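Local coordinates for galactofuranose-binding protein YtfQ (Escherichia coli, PDB 2VK2) that binds alpha- and beta-galactofuranose in the periplasm and serves the YtfQRT-YjfF ABC transporter in galactofuranose uptake, at residues S26-R31 with P254-L259; V59-I64 with P85-D90; L215-D220 with D238-A243; K174-M179 with A206-K211. One frame throughout, in Å; residues are numbered along the deposited sequence.

Contact 1 of 4, residues S26-R31 with P254-L259; sequences SEAEKR and PAFDAL
The guanidinium of Arg31 lies over the base of Phe256, whose CB sits 3.3 Å above the guanidinium plane, off toward the rim, while carboxylate oxygens meet it at the edge. End-on, NH1 and NH2 both grip Asp257 OD1, NH1 to OD1 being 2.9 Å; both come from one face of the carboxylate, out of its plane. Side-on, NE and NH2 share Glu27 OE1, with NE to OE1 at 3.0 Å. NH2 thus serves two acids, and the two carboxylates, 6.0 Å apart between Glu27 OE1 and Asp257 OD1, probably owe their tolerance of each other to the charge between them. A bend at chi2 (-76°) brings the Glu27 carboxylate round to Arg31, one turn on; Lys30 adds a long salt bridge to OE2. Guanidinium and phenyl ring are 31° from parallel. The Phe256 ring reaches obliquely past Arg31 CD to the other helix, where CE2 meets Glu27 CB at 3.8 Å and CZ meets Ala28 CB at 3.8 Å. This side chain wedge spans helix axes 10.6 Å apart and inclined at 36°. Beyond the pair, Glu260 takes Arg31 NH1 and Asn250 takes Glu27 OE2. Both helices lie on one face of the parallel sheet of the N-terminal lobe: Phe256 presses on Val5 of strand 4-9 and meets the ring of Phe63 in strand 61-64, while Ala255 touches Leu89 of strand 86-89.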
loop_
_atom_site.group_PDB
_atom_site.type_symbol
_atom_site.label_atom_id
_atom_site.label_comp_id
_atom_site.label_asym_id
_atom_site.label_seq_id
_atom_site.Cartn_x
_atom_site.Cartn_y
_atom_site.Cartn_z
ATOM N N SER A 26 -3.092 8.768 16.690
ATOM C CA SER A 26 -3.952 8.299 17.785
ATOM C C SER A 26 -3.270 7.212 18.620
ATOM O O SER A 26 -3.420 7.182 19.842
ATOM C CB SER A 26 -5.325 7.833 17.274
ATOM O OG SER A 26 -5.219 6.829 16.286
ATOM N N GLU A 27 -2.505 6.337 17.969
ATOM C CA GLU A 27 -1.720 5.334 18.689
ATOM C C GLU A 27 -0.681 5.990 19.597
ATOM O O GLU A 27 -0.552 5.624 20.763
ATOM C CB GLU A 27 -1.032 4.372 17.716
ATOM C CG GLU A 27 -1.960 3.309 17.128
ATOM C CD GLU A 27 -2.291 2.189 18.106
ATOM O OE1 GLU A 27 -1.691 2.137 19.198
ATOM O OE2 GLU A 27 -3.160 1.353 17.783
ATOM N N ALA A 28 0.049 6.966 19.064
ATOM C CA ALA A 28 1.044 7.688 19.856
ATOM C C ALA A 28 0.398 8.387 21.049
ATOM O O ALA A 28 0.891 8.293 22.173
ATOM C CB ALA A 28 1.782 8.697 18.992
ATOM N N GLU A 29 -0.715 9.069 20.797
ATOM C CA GLU A 29 -1.399 9.844 21.829
ATOM C C GLU A 29 -1.850 8.983 23.003
ATOM O O GLU A 29 -1.600 9.332 24.156
ATOM C CB GLU A 29 -2.583 10.602 21.227
ATOM C CG GLU A 29 -2.148 11.812 20.405
ATOM C CD GLU A 29 -3.107 12.173 19.284
ATOM O OE1 GLU A 29 -4.280 11.744 19.320
ATOM O OE2 GLU A 29 -2.676 12.893 18.357
ATOM N N LYS A 30 -2.480 7.845 22.722
ATOM C CA LYS A 30 -2.971 6.977 23.798
ATOM C C LYS A 30 -1.845 6.268 24.559
ATOM O O LYS A 30 -2.061 5.786 25.673
ATOM C CB LYS A 30 -4.014 5.974 23.285
ATOM C CG LYS A 30 -3.490 4.834 22.432
ATOM C CD LYS A 30 -4.641 3.924 22.026
ATOM C CE LYS A 30 -4.148 2.663 21.354
ATOM N NZ LYS A 30 -5.254 1.695 21.111
ATOM N N ARG A 31 -0.652 6.219 23.967
ATOM C CA ARG A 31 0.528 5.637 24.611
ATOM C C ARG A 31 1.385 6.678 25.333
ATOM O O ARG A 31 2.374 6.322 25.972
ATOM C CB ARG A 31 1.392 4.923 23.568
ATOM C CG ARG A 31 0.740 3.716 22.928
ATOM C CD ARG A 31 1.472 3.325 21.653
ATOM N NE ARG A 31 0.762 2.281 20.917
ATOM C CZ ARG A 31 0.966 0.972 21.059
ATOM N NH1 ARG A 31 1.881 0.507 21.901
ATOM N NH2 ARG A 31 0.251 0.116 20.338
ATOM N N PRO A 254 1.854 -1.845 15.983
ATOM C CA PRO A 254 2.871 -2.880 16.191
ATOM C C PRO A 254 4.306 -2.343 16.311
ATOM O O PRO A 254 5.116 -2.926 17.032
ATOM C CB PRO A 254 2.716 -3.778 14.959
ATOM C CG PRO A 254 1.317 -3.557 14.506
ATOM C CD PRO A 254 1.044 -2.113 14.781
ATOM N N ALA A 255 4.619 -1.245 15.627
ATOM C CA ALA A 255 5.939 -0.623 15.759
ATOM C C ALA A 255 6.119 -0.017 17.149
ATOM O O ALA A 255 7.166 -0.198 17.775
ATOM C CB ALA A 255 6.148 0.425 14.683
ATOM N N PHE A 256 5.098 0.687 17.635
ATOM C CA PHE A 256 5.119 1.212 19.005
ATOM C C PHE A 256 5.209 0.082 20.034
ATOM O O PHE A 256 5.930 0.207 21.019
ATOM C CB PHE A 256 3.879 2.061 19.308
ATOM C CG PHE A 256 3.860 3.411 18.628
ATOM C CD1 PHE A 256 4.937 4.285 18.729
ATOM C CD2 PHE A 256 2.735 3.825 17.924
ATOM C CE1 PHE A 256 4.904 5.529 18.115
ATOM C CE2 PHE A 256 2.693 5.066 17.308
ATOM C CZ PHE A 256 3.782 5.920 17.403
ATOM N N ASP A 257 4.476 -1.010 19.810
ATOM C CA ASP A 257 4.546 -2.181 20.696
ATOM C C ASP A 257 5.983 -2.680 20.821
ATOM O O ASP A 257 6.482 -2.897 21.925
ATOM C CB ASP A 257 3.672 -3.333 20.178
ATOM C CG ASP A 257 2.186 -3.076 20.338
ATOM O OD1 ASP A 257 1.799 -2.291 21.222
ATOM O OD2 ASP A 257 1.402 -3.683 19.579
ATOM N N ALA A 258 6.636 -2.861 19.677
ATOM C CA ALA A 258 8.019 -3.337 19.632
ATOM C C ALA A 258 8.979 -2.344 20.283
ATOM O O ALA A 258 9.884 -2.741 21.020
ATOM C CB ALA A 258 8.435 -3.609 18.194
ATOM N N LEU A 259 8.778 -1.056 20.013
ATOM C CA LEU A 259 9.617 -0.005 20.592
ATOM C C LEU A 259 9.525 0.015 22.116
ATOM O O LEU A 259 10.546 0.064 22.799
ATOM C CB LEU A 259 9.226 1.369 20.035
ATOM C CG LEU A 259 9.917 2.589 20.654
ATOM C CD1 LEU A 259 11.429 2.499 20.490
ATOM C CD2 LEU A 259 9.383 3.873 20.041
#

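Contact 2 of 4, residues V59-I64 with P85-D90; sequences VDAIFI and PVFLLD. With GZL (beta-D-galactofuranose), chain B.
Phe63 and Phe87, neighbours across two parallel strands, pack their rings tightly and obliquely, with Phe63 CE1 3.6 Å from Phe87 CD2 and the planes at 66°. Leu89 CD1 closes on the same ring, 3.9 Å from Phe63 CG, and Ala61 CB adjoins Phe87 CE2. An alanine in place of Phe63 would probably open a gap between Phe87 and Leu89 and leave the Phe87 ring without its aromatic neighbour. On the other face Ile64 CD1 meets Val86 CG1, and Leu88 CD2 folds back toward Ile64 CB. The backbones are joined by four bonds, in which Ile62 and Ile64 each use both N and O; the shortest is Leu89 N to Ile64 O, 2.8 Å. Strand 61-64, helix 73-81 and strand 86-89 form a beta-alpha-beta unit of the Rossmann-like sheet of a type I periplasmic binding protein. Helix 252-265 covers the phenylalanine face through Ala255, Ala258 and Leu259; helix 44-57 covers Ile62 and Ile64. The packing thins toward Asp60, partly exposed, which gives Pro85 CD little more than its carbonyl O at 3.3 Å and turns its carboxylate to Thr4. Past the opposite strand end Asp90 faces the sugar pocket: its carbonyl O accepts from galactofuranose O6 at 2.8 Å, and OD1 from O5 at 2.7 Å. With CG between backbone N and carbonyl carbon (chi1 86°), the carboxylate also reaches Arg17 through OD2.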
loop_
_atom_site.group_PDB
_atom_site.type_symbol
_atom_site.label_atom_id
_atom_site.label_comp_id
_atom_site.label_asym_id
_atom_site.label_seq_id
_atom_site.Cartn_x
_atom_site.Cartn_y
_atom_site.Cartn_z
ATOM N N VAL A 59 15.958 12.053 18.807
ATOM C CA VAL A 59 14.715 11.339 19.111
ATOM C C VAL A 59 15.047 9.936 19.618
ATOM O O VAL A 59 16.151 9.434 19.412
ATOM C CB VAL A 59 13.774 11.240 17.882
ATOM C CG1 VAL A 59 13.409 12.624 17.371
ATOM C CG2 VAL A 59 14.397 10.393 16.777
ATOM N N ASP A 60 14.087 9.307 20.287
ATOM C CA ASP A 60 14.297 7.978 20.865
ATOM C C ASP A 60 14.205 6.863 19.836
ATOM O O ASP A 60 14.785 5.798 20.019
ATOM C CB ASP A 60 13.286 7.715 21.976
ATOM C CG ASP A 60 13.439 8.671 23.127
ATOM O OD1 ASP A 60 14.415 8.520 23.888
ATOM O OD2 ASP A 60 12.605 9.586 23.259
ATOM N N ALA A 61 13.456 7.100 18.768
ATOM C CA ALA A 61 13.287 6.102 17.726
ATOM C C ALA A 61 12.854 6.795 16.457
ATOM O O ALA A 61 12.285 7.885 16.504
ATOM C CB ALA A 61 12.260 5.064 18.141
ATOM N N ILE A 62 13.148 6.163 15.328
ATOM C CA ILE A 62 12.751 6.671 14.023
ATOM C C ILE A 62 11.907 5.619 13.317
ATOM O O ILE A 62 12.279 4.450 13.266
ATOM C CB ILE A 62 13.981 7.059 13.174
ATOM C CG1 ILE A 62 14.665 8.277 13.804
ATOM C CG2 ILE A 62 13.579 7.369 11.731
ATOM C CD1 ILE A 62 16.057 8.554 13.279
ATOM N N PHE A 63 10.751 6.044 12.818
ATOM C CA PHE A 63 9.897 5.209 11.980
ATOM C C PHE A 63 10.050 5.735 10.559
ATOM O O PHE A 63 10.055 6.946 10.344
ATOM C CB PHE A 63 8.423 5.335 12.387
ATOM C CG PHE A 63 8.052 4.671 13.700
ATOM C CD1 PHE A 63 8.991 4.103 14.556
ATOM C CD2 PHE A 63 6.717 4.658 14.087
ATOM C CE1 PHE A 63 8.590 3.513 15.752
ATOM C CE2 PHE A 63 6.321 4.081 15.277
ATOM C CZ PHE A 63 7.253 3.508 16.109
ATOM N N ILE A 64 10.177 4.838 9.587
ATOM C CA ILE A 64 10.262 5.242 8.188
ATOM C C ILE A 64 9.314 4.379 7.382
ATOM O O ILE A 64 9.326 3.163 7.527
ATOM C CB ILE A 64 11.677 5.038 7.595
ATOM C CG1 ILE A 64 12.743 5.777 8.409
ATOM C CG2 ILE A 64 11.721 5.500 6.137
ATOM C CD1 ILE A 64 14.159 5.373 8.034
ATOM N N PRO A 85 17.108 3.386 17.332
ATOM C CA PRO A 85 16.476 2.271 16.625
ATOM C C PRO A 85 15.528 2.739 15.526
ATOM O O PRO A 85 14.845 3.757 15.684
ATOM C CB PRO A 85 15.711 1.539 17.733
ATOM C CG PRO A 85 15.464 2.572 18.760
ATOM C CD PRO A 85 16.674 3.450 18.738
ATOM N N VAL A 86 15.506 1.990 14.427
ATOM C CA VAL A 86 14.699 2.320 13.258
ATOM C C VAL A 86 13.683 1.216 13.001
ATOM O O VAL A 86 14.013 0.030 13.037
ATOM C CB VAL A 86 15.581 2.522 12.008
ATOM C CG1 VAL A 86 14.724 2.670 10.750
ATOM C CG2 VAL A 86 16.475 3.736 12.193
ATOM N N PHE A 87 12.439 1.625 12.754
ATOM C CA PHE A 87 11.348 0.707 12.452
ATOM C C PHE A 87 10.776 1.080 11.093
ATOM O O PHE A 87 10.492 2.245 10.837
ATOM C CB PHE A 87 10.261 0.806 13.527
ATOM C CG PHE A 87 10.756 0.508 14.916
ATOM C CD1 PHE A 87 10.495 -0.717 15.513
ATOM C CD2 PHE A 87 11.494 1.449 15.621
ATOM C CE1 PHE A 87 10.962 -0.999 16.790
ATOM C CE2 PHE A 87 11.961 1.171 16.896
ATOM C CZ PHE A 87 11.697 -0.052 17.479
ATOM N N LEU A 88 10.638 0.090 10.218
ATOM C CA LEU A 88 10.100 0.324 8.884
ATOM C C LEU A 88 8.613 -0.004 8.877
ATOM O O LEU A 88 8.198 -1.022 9.423
ATOM C CB LEU A 88 10.843 -0.520 7.847
ATOM C CG LEU A 88 12.360 -0.308 7.802
ATOM C CD1 LEU A 88 12.981 -1.225 6.763
ATOM C CD2 LEU A 88 12.715 1.146 7.526
ATOM N N LEU A 89 7.826 0.893 8.276
ATOM C CA LEU A 89 6.343 0.720 8.185
ATOM C C LEU A 89 5.917 0.660 6.742
ATOM O O LEU A 89 6.258 1.484 5.953
ATOM C CB LEU A 89 5.647 1.912 8.878
ATOM C CG LEU A 89 5.600 1.959 10.422
ATOM C CD1 LEU A 89 6.968 1.906 11.141
ATOM C CD2 LEU A 89 4.810 3.213 10.811
ATOM N N ASP A 90 5.139 -0.399 6.498
ATOM C CA ASP A 90 4.276 -0.561 5.298
ATOM C C ASP A 90 4.965 -0.754 3.938
ATOM O O ASP A 90 4.376 -1.296 3.055
ATOM C CB ASP A 90 3.153 0.518 5.273
ATOM C CG ASP A 90 3.557 1.827 4.634
ATOM O OD1 ASP A 90 3.869 1.872 3.473
ATOM O OD2 ASP A 90 3.472 2.854 5.307
HETATM C C6 GZL B . 1.003 -0.190 1.509
HETATM C C5 GZL B . 1.560 0.831 0.826
HETATM C C4 GZL B . 0.846 1.611 -0.262
HETATM C C3 GZL B . -0.647 1.536 -0.430
HETATM C C2 GZL B . -1.150 2.753 -0.590
HETATM O O6 GZL B . 1.685 -0.858 2.444
HETATM O O5 GZL B . 2.845 1.133 1.041
HETATM O O4 GZL B . 1.083 3.016 -0.099
HETATM O O3 GZL B . -1.312 0.388 -0.494
HETATM C C1 GZL B . -0.086 3.777 -0.420
HETATM O O2 GZL B . -2.413 3.105 -0.837
HETATM O O1 GZL B . 0.127 4.523 -1.614
#

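Contact 3 of 4, residues L215-D220 with D238-A243; sequences LKPGKD and DGEANA
Two loops come together at Gly218 and Glu240, whose CA atoms are 4.3 Å apart, a closeness that depends on a bare CA, since at the Gly218 phi of 91° a CB would run into Gly239 O. The Pro217 ring runs alongside the Glu240 side chain in the same direction, its CG 3.8 Å from Glu240 CB. Extended beyond CG, Glu240 carries its carboxylate past the proline to Lys211 of helix 200-212. The end of Asn242 comes up to Gly218, with CG 3.8 Å from Gly218 O; Trp119 and Leu222 also flank this side chain, and its backbone N is bonded to Thr223. An alanine at Asn242 would lose the amide and is likely to open a gap beside Gly218 and against Trp119 and Leu222. Within the first loop Lys216 O accepts from both Lys219 N and Asp220 N, and Asp220 OD2 returns to Lys216 N at 2.9 Å; in the second, Gly239 ends helix 230-237 in a Schellman motif. Across the loops the Glu240 CA-H points at Pro217 O, CA to O 3.3 Å and 164° at the hydrogen. Pro217 O and Gly239 O, two acceptors 3.3 Å apart, cannot bond each other. The chemistry therefore implies a joint made largely by close backbone fit, with the Glu240 carboxylate and Asn242 N turned to partners elsewhere.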
loop_
_atom_site.group_PDB
_atom_site.type_symbol
_atom_site.label_atom_id
_atom_site.label_comp_id
_atom_site.label_asym_id
_atom_site.label_seq_id
_atom_site.Cartn_x
_atom_site.Cartn_y
_atom_site.Cartn_z
ATOM N N LEU A 215 -18.571 2.906 -20.598
ATOM C CA LEU A 215 -18.570 1.504 -20.187
ATOM C C LEU A 215 -19.035 1.370 -18.743
ATOM O O LEU A 215 -19.066 2.349 -17.995
ATOM C CB LEU A 215 -17.169 0.907 -20.336
ATOM C CG LEU A 215 -16.615 0.838 -21.759
ATOM C CD1 LEU A 215 -15.127 0.520 -21.732
ATOM C CD2 LEU A 215 -17.377 -0.190 -22.586
ATOM N N LYS A 216 -19.384 0.146 -18.361
ATOM C CA LYS A 216 -19.883 -0.145 -17.025
ATOM C C LYS A 216 -18.775 -0.748 -16.167
ATOM O O LYS A 216 -18.426 -1.915 -16.351
ATOM C CB LYS A 216 -21.060 -1.120 -17.103
ATOM C CG LYS A 216 -22.263 -0.589 -17.867
ATOM C CD LYS A 216 -22.905 0.585 -17.156
ATOM N N PRO A 217 -18.223 0.037 -15.221
ATOM C CA PRO A 217 -17.223 -0.548 -14.333
ATOM C C PRO A 217 -17.874 -1.606 -13.455
ATOM O O PRO A 217 -19.027 -1.439 -13.046
ATOM C CB PRO A 217 -16.750 0.647 -13.500
ATOM C CG PRO A 217 -17.891 1.584 -13.515
ATOM C CD PRO A 217 -18.478 1.450 -14.888
ATOM N N GLY A 218 -17.160 -2.694 -13.198
ATOM C CA GLY A 218 -17.710 -3.814 -12.445
ATOM C C GLY A 218 -18.381 -4.867 -13.312
ATOM O O GLY A 218 -18.655 -5.967 -12.838
ATOM N N LYS A 219 -18.642 -4.535 -14.578
ATOM C CA LYS A 219 -19.281 -5.465 -15.514
ATOM C C LYS A 219 -18.497 -5.570 -16.823
ATOM O O LYS A 219 -17.977 -6.638 -17.146
ATOM C CB LYS A 219 -20.732 -5.054 -15.784
ATOM C CG LYS A 219 -21.485 -6.031 -16.682
ATOM C CD LYS A 219 -22.985 -5.816 -16.624
ATOM C CE LYS A 219 -23.721 -6.747 -17.579
ATOM N NZ LYS A 219 -23.467 -8.186 -17.284
ATOM N N ASP A 220 -18.413 -4.468 -17.568
ATOM C CA ASP A 220 -17.638 -4.439 -18.814
ATOM C C ASP A 220 -16.144 -4.547 -18.525
ATOM O O ASP A 220 -15.414 -5.235 -19.239
ATOM C CB ASP A 220 -17.902 -3.152 -19.602
ATOM C CG ASP A 220 -19.318 -3.070 -20.148
ATOM O OD1 ASP A 220 -19.908 -4.121 -20.478
ATOM O OD2 ASP A 220 -19.832 -1.939 -20.253
ATOM N N ASP A 238 -22.367 0.279 -5.146
ATOM C CA ASP A 238 -22.953 0.813 -6.380
ATOM C C ASP A 238 -22.759 -0.106 -7.590
ATOM O O ASP A 238 -23.170 0.240 -8.700
ATOM C CB ASP A 238 -22.364 2.195 -6.699
ATOM C CG ASP A 238 -22.889 3.284 -5.785
ATOM O OD1 ASP A 238 -23.963 3.098 -5.173
ATOM O OD2 ASP A 238 -22.229 4.339 -5.686
ATOM N N GLY A 239 -22.135 -1.263 -7.381
ATOM C CA GLY A 239 -21.935 -2.245 -8.447
ATOM C C GLY A 239 -20.777 -1.943 -9.383
ATOM O O GLY A 239 -20.686 -2.530 -10.462
ATOM N N GLU A 240 -19.878 -1.052 -8.968
ATOM C CA GLU A 240 -18.839 -0.536 -9.861
ATOM C C GLU A 240 -17.420 -1.028 -9.553
ATOM O O GLU A 240 -16.490 -0.702 -10.288
ATOM C CB GLU A 240 -18.897 0.992 -9.884
ATOM C CG GLU A 240 -20.254 1.496 -10.371
ATOM C CD GLU A 240 -20.309 2.988 -10.617
ATOM O OE1 GLU A 240 -19.504 3.735 -10.027
ATOM O OE2 GLU A 240 -21.182 3.417 -11.404
ATOM N N ALA A 241 -17.267 -1.818 -8.489
ATOM C CA ALA A 241 -15.986 -2.450 -8.150
ATOM C C ALA A 241 -16.232 -3.892 -7.716
ATOM O O ALA A 241 -17.281 -4.201 -7.156
ATOM C CB ALA A 241 -15.284 -1.667 -7.048
ATOM N N ASN A 242 -15.265 -4.778 -7.958
ATOM C CA ASN A 242 -15.482 -6.215 -7.732
ATOM C C ASN A 242 -14.736 -6.854 -6.574
ATOM O O ASN A 242 -15.289 -7.709 -5.893
ATOM C CB ASN A 242 -15.180 -7.006 -9.004
ATOM C CG ASN A 242 -16.028 -6.566 -10.158
ATOM O OD1 ASN A 242 -17.170 -7.007 -10.319
ATOM N ND2 ASN A 242 -15.495 -5.672 -10.955
ATOM N N ALA A 243 -13.477 -6.481 -6.366
ATOM C CA ALA A 243 -12.642 -7.178 -5.390
ATOM C C ALA A 243 -11.591 -6.253 -4.794
ATOM O O ALA A 243 -10.950 -5.491 -5.515
ATOM C CB ALA A 243 -11.973 -8.381 -6.050
#

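Contact 4 of 4, residues K174-M179 with A206-K211; sequences KGKEVM and AIQAIK
Helices 172-185 and 200-212 pack against each other at Lys176 and Ala206, whose CA atoms are 4.6 Å apart; the segment axes approach to 7.8 Å and cross at -39°. They are successive helices of the alternating beta-alpha fold in the C-terminal lobe, one before strand 194-197 and one after it, and both rest on strand 129-135: Val178 and Ala206 touch Leu134, and Met179 touches Val132. Small residues permit so close an approach. Gly175 presents no side chain, while Ala206 and Ala209 give only methyls, so the first helix comes almost backbone to backbone with the second. Met179 fills the sheet side of the groove. Its CG stands anti to the backbone N (chi1 -170°) and lies 3.6 Å from Ala206 CB; its CB leans on Ala209 CB at 3.9 Å. A bend at chi2 (66°) then swings the thioether across Ala206 and toward Ile210. Ala209 CB sits between the two bulkier side chains of the first helix, also 3.8 Å from Lys176 O. On the outer side Lys176 runs fully extended, crossing Gln208 at about a right angle: CE passes 3.7 Å from Gln208 CB, and NZ makes a weak hydrogen bond to OE1. The stronger partner of that ammonium is Glu212, a salt bridge near the end of the second helix, while Gln208 also packs on Arg172. At the buried end, the Met179 methyl CE comes to rest 3.9 Å from Ile210 CG1, with Ile210 CD1 just behind at 4.1 Å.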
loop_
_atom_site.group_PDB
_atom_site.type_symbol
_atom_site.label_atom_id
_atom_site.label_comp_id
_atom_site.label_asym_id
_atom_site.label_seq_id
_atom_site.Cartn_x
_atom_site.Cartn_y
_atom_site.Cartn_z
ATOM N N LYS A 174 -3.732 10.135 -11.048
ATOM C CA LYS A 174 -2.852 9.504 -12.030
ATOM C C LYS A 174 -3.412 8.157 -12.494
ATOM O O LYS A 174 -3.273 7.796 -13.664
ATOM C CB LYS A 174 -1.434 9.350 -11.474
ATOM C CG LYS A 174 -0.404 8.846 -12.482
ATOM C CD LYS A 174 -0.060 9.888 -13.537
ATOM C CE LYS A 174 0.957 9.347 -14.531
ATOM N NZ LYS A 174 2.229 8.936 -13.881
ATOM N N GLY A 175 -4.054 7.423 -11.587
ATOM C CA GLY A 175 -4.761 6.199 -11.956
ATOM C C GLY A 175 -5.794 6.445 -13.044
ATOM O O GLY A 175 -5.887 5.682 -14.008
ATOM N N LYS A 176 -6.564 7.523 -12.895
ATOM C CA LYS A 176 -7.550 7.909 -13.903
ATOM C C LYS A 176 -6.880 8.254 -15.234
ATOM O O LYS A 176 -7.309 7.785 -16.286
ATOM C CB LYS A 176 -8.386 9.099 -13.418
ATOM C CG LYS A 176 -9.486 9.507 -14.392
ATOM C CD LYS A 176 -10.347 10.623 -13.840
ATOM C CE LYS A 176 -11.478 10.956 -14.794
ATOM N NZ LYS A 176 -12.279 12.112 -14.321
ATOM N N GLU A 177 -5.836 9.074 -15.177
ATOM C CA GLU A 177 -5.101 9.498 -16.371
ATOM C C GLU A 177 -4.541 8.304 -17.145
ATOM O O GLU A 177 -4.680 8.223 -18.367
ATOM C CB GLU A 177 -3.966 10.441 -15.968
ATOM C CG GLU A 177 -3.090 10.940 -17.107
ATOM C CD GLU A 177 -1.864 11.675 -16.604
ATOM O OE1 GLU A 177 -1.999 12.466 -15.647
ATOM O OE2 GLU A 177 -0.766 11.460 -17.158
ATOM N N VAL A 178 -3.911 7.380 -16.429
ATOM C CA VAL A 178 -3.322 6.207 -17.063
ATOM C C VAL A 178 -4.408 5.282 -17.620
ATOM O O VAL A 178 -4.279 4.777 -18.735
ATOM C CB VAL A 178 -2.388 5.454 -16.094
ATOM C CG1 VAL A 178 -1.879 4.167 -16.722
ATOM C CG2 VAL A 178 -1.223 6.352 -15.695
ATOM N N MET A 179 -5.486 5.078 -16.865
ATOM C CA MET A 179 -6.602 4.267 -17.355
ATOM C C MET A 179 -7.213 4.859 -18.627
ATOM O O MET A 179 -7.556 4.119 -19.548
ATOM C CB MET A 179 -7.692 4.097 -16.291
ATOM C CG MET A 179 -8.763 3.070 -16.658
ATOM S SD MET A 179 -8.107 1.394 -16.739
ATOM C CE MET A 179 -9.446 0.543 -17.571
ATOM N N ALA A 206 -9.612 4.876 -12.073
ATOM C CA ALA A 206 -9.902 4.048 -13.242
ATOM C C ALA A 206 -11.407 3.885 -13.466
ATOM O O ALA A 206 -11.876 3.935 -14.602
ATOM C CB ALA A 206 -9.238 2.683 -13.106
ATOM N N ILE A 207 -12.153 3.691 -12.381
ATOM C CA ILE A 207 -13.609 3.577 -12.455
ATOM C C ILE A 207 -14.234 4.824 -13.096
ATOM O O ILE A 207 -15.143 4.703 -13.918
ATOM C CB ILE A 207 -14.223 3.281 -11.062
ATOM C CG1 ILE A 207 -13.950 1.826 -10.672
ATOM C CG2 ILE A 207 -15.727 3.539 -11.056
ATOM C CD1 ILE A 207 -14.156 1.534 -9.205
ATOM N N GLN A 208 -13.733 6.009 -12.740
ATOM C CA GLN A 208 -14.177 7.259 -13.373
ATOM C C GLN A 208 -13.915 7.239 -14.874
ATOM O O GLN A 208 -14.792 7.582 -15.669
ATOM C CB GLN A 208 -13.447 8.474 -12.792
ATOM C CG GLN A 208 -13.672 8.765 -11.327
ATOM C CD GLN A 208 -12.911 10.005 -10.883
ATOM O OE1 GLN A 208 -13.233 11.123 -11.291
ATOM N NE2 GLN A 208 -11.890 9.811 -10.055
ATOM N N ALA A 209 -12.697 6.857 -15.257
ATOM C CA ALA A 209 -12.311 6.796 -16.668
ATOM C C ALA A 209 -13.172 5.810 -17.453
ATOM O O ALA A 209 -13.565 6.088 -18.589
ATOM C CB ALA A 209 -10.834 6.431 -16.802
ATOM N N ILE A 210 -13.468 4.664 -16.844
ATOM C CA ILE A 210 -14.300 3.641 -17.478
ATOM C C ILE A 210 -15.710 4.181 -17.735
ATOM O O ILE A 210 -16.254 4.020 -18.830
ATOM C CB ILE A 210 -14.373 2.354 -16.620
ATOM C CG1 ILE A 210 -13.001 1.673 -16.552
ATOM C CG2 ILE A 210 -15.396 1.379 -17.193
ATOM C CD1 ILE A 210 -12.867 0.692 -15.407
ATOM N N LYS A 211 -16.291 4.829 -16.728
ATOM C CA LYS A 211 -17.621 5.434 -16.868
ATOM C C LYS A 211 -17.646 6.529 -17.930
ATOM O O LYS A 211 -18.577 6.599 -18.733
ATOM C CB LYS A 211 -18.109 5.999 -15.531
ATOM C CG LYS A 211 -18.518 4.927 -14.537
ATOM C CD LYS A 211 -19.402 5.465 -13.424
ATOM C CE LYS A 211 -18.600 5.997 -12.260
ATOM N NZ LYS A 211 -19.475 6.400 -11.125
#

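How the contacts relate
From the N terminus, contact 1 opens first at 26-31 and closes last at 254-259, so the other three nest inside its loop. Contact 2 closes a short loop in the N-terminal lobe; contact 4 closes before contact 3 opens in the C-terminal lobe. None cross. Contact 1 joins two helices on one face of the sheet to which contact 2 belongs, and the two meet where Leu259 CD1 packs 3.6 Å from Ala61 CB. Contacts 3 and 4 touch likewise, through a probable hydrogen bond from Leu215 N to Ile210 O at 3.1 Å. The two pairs lie on opposite sides of the chain's centre, contacts 2 and 4 about 35 Å apart between centres.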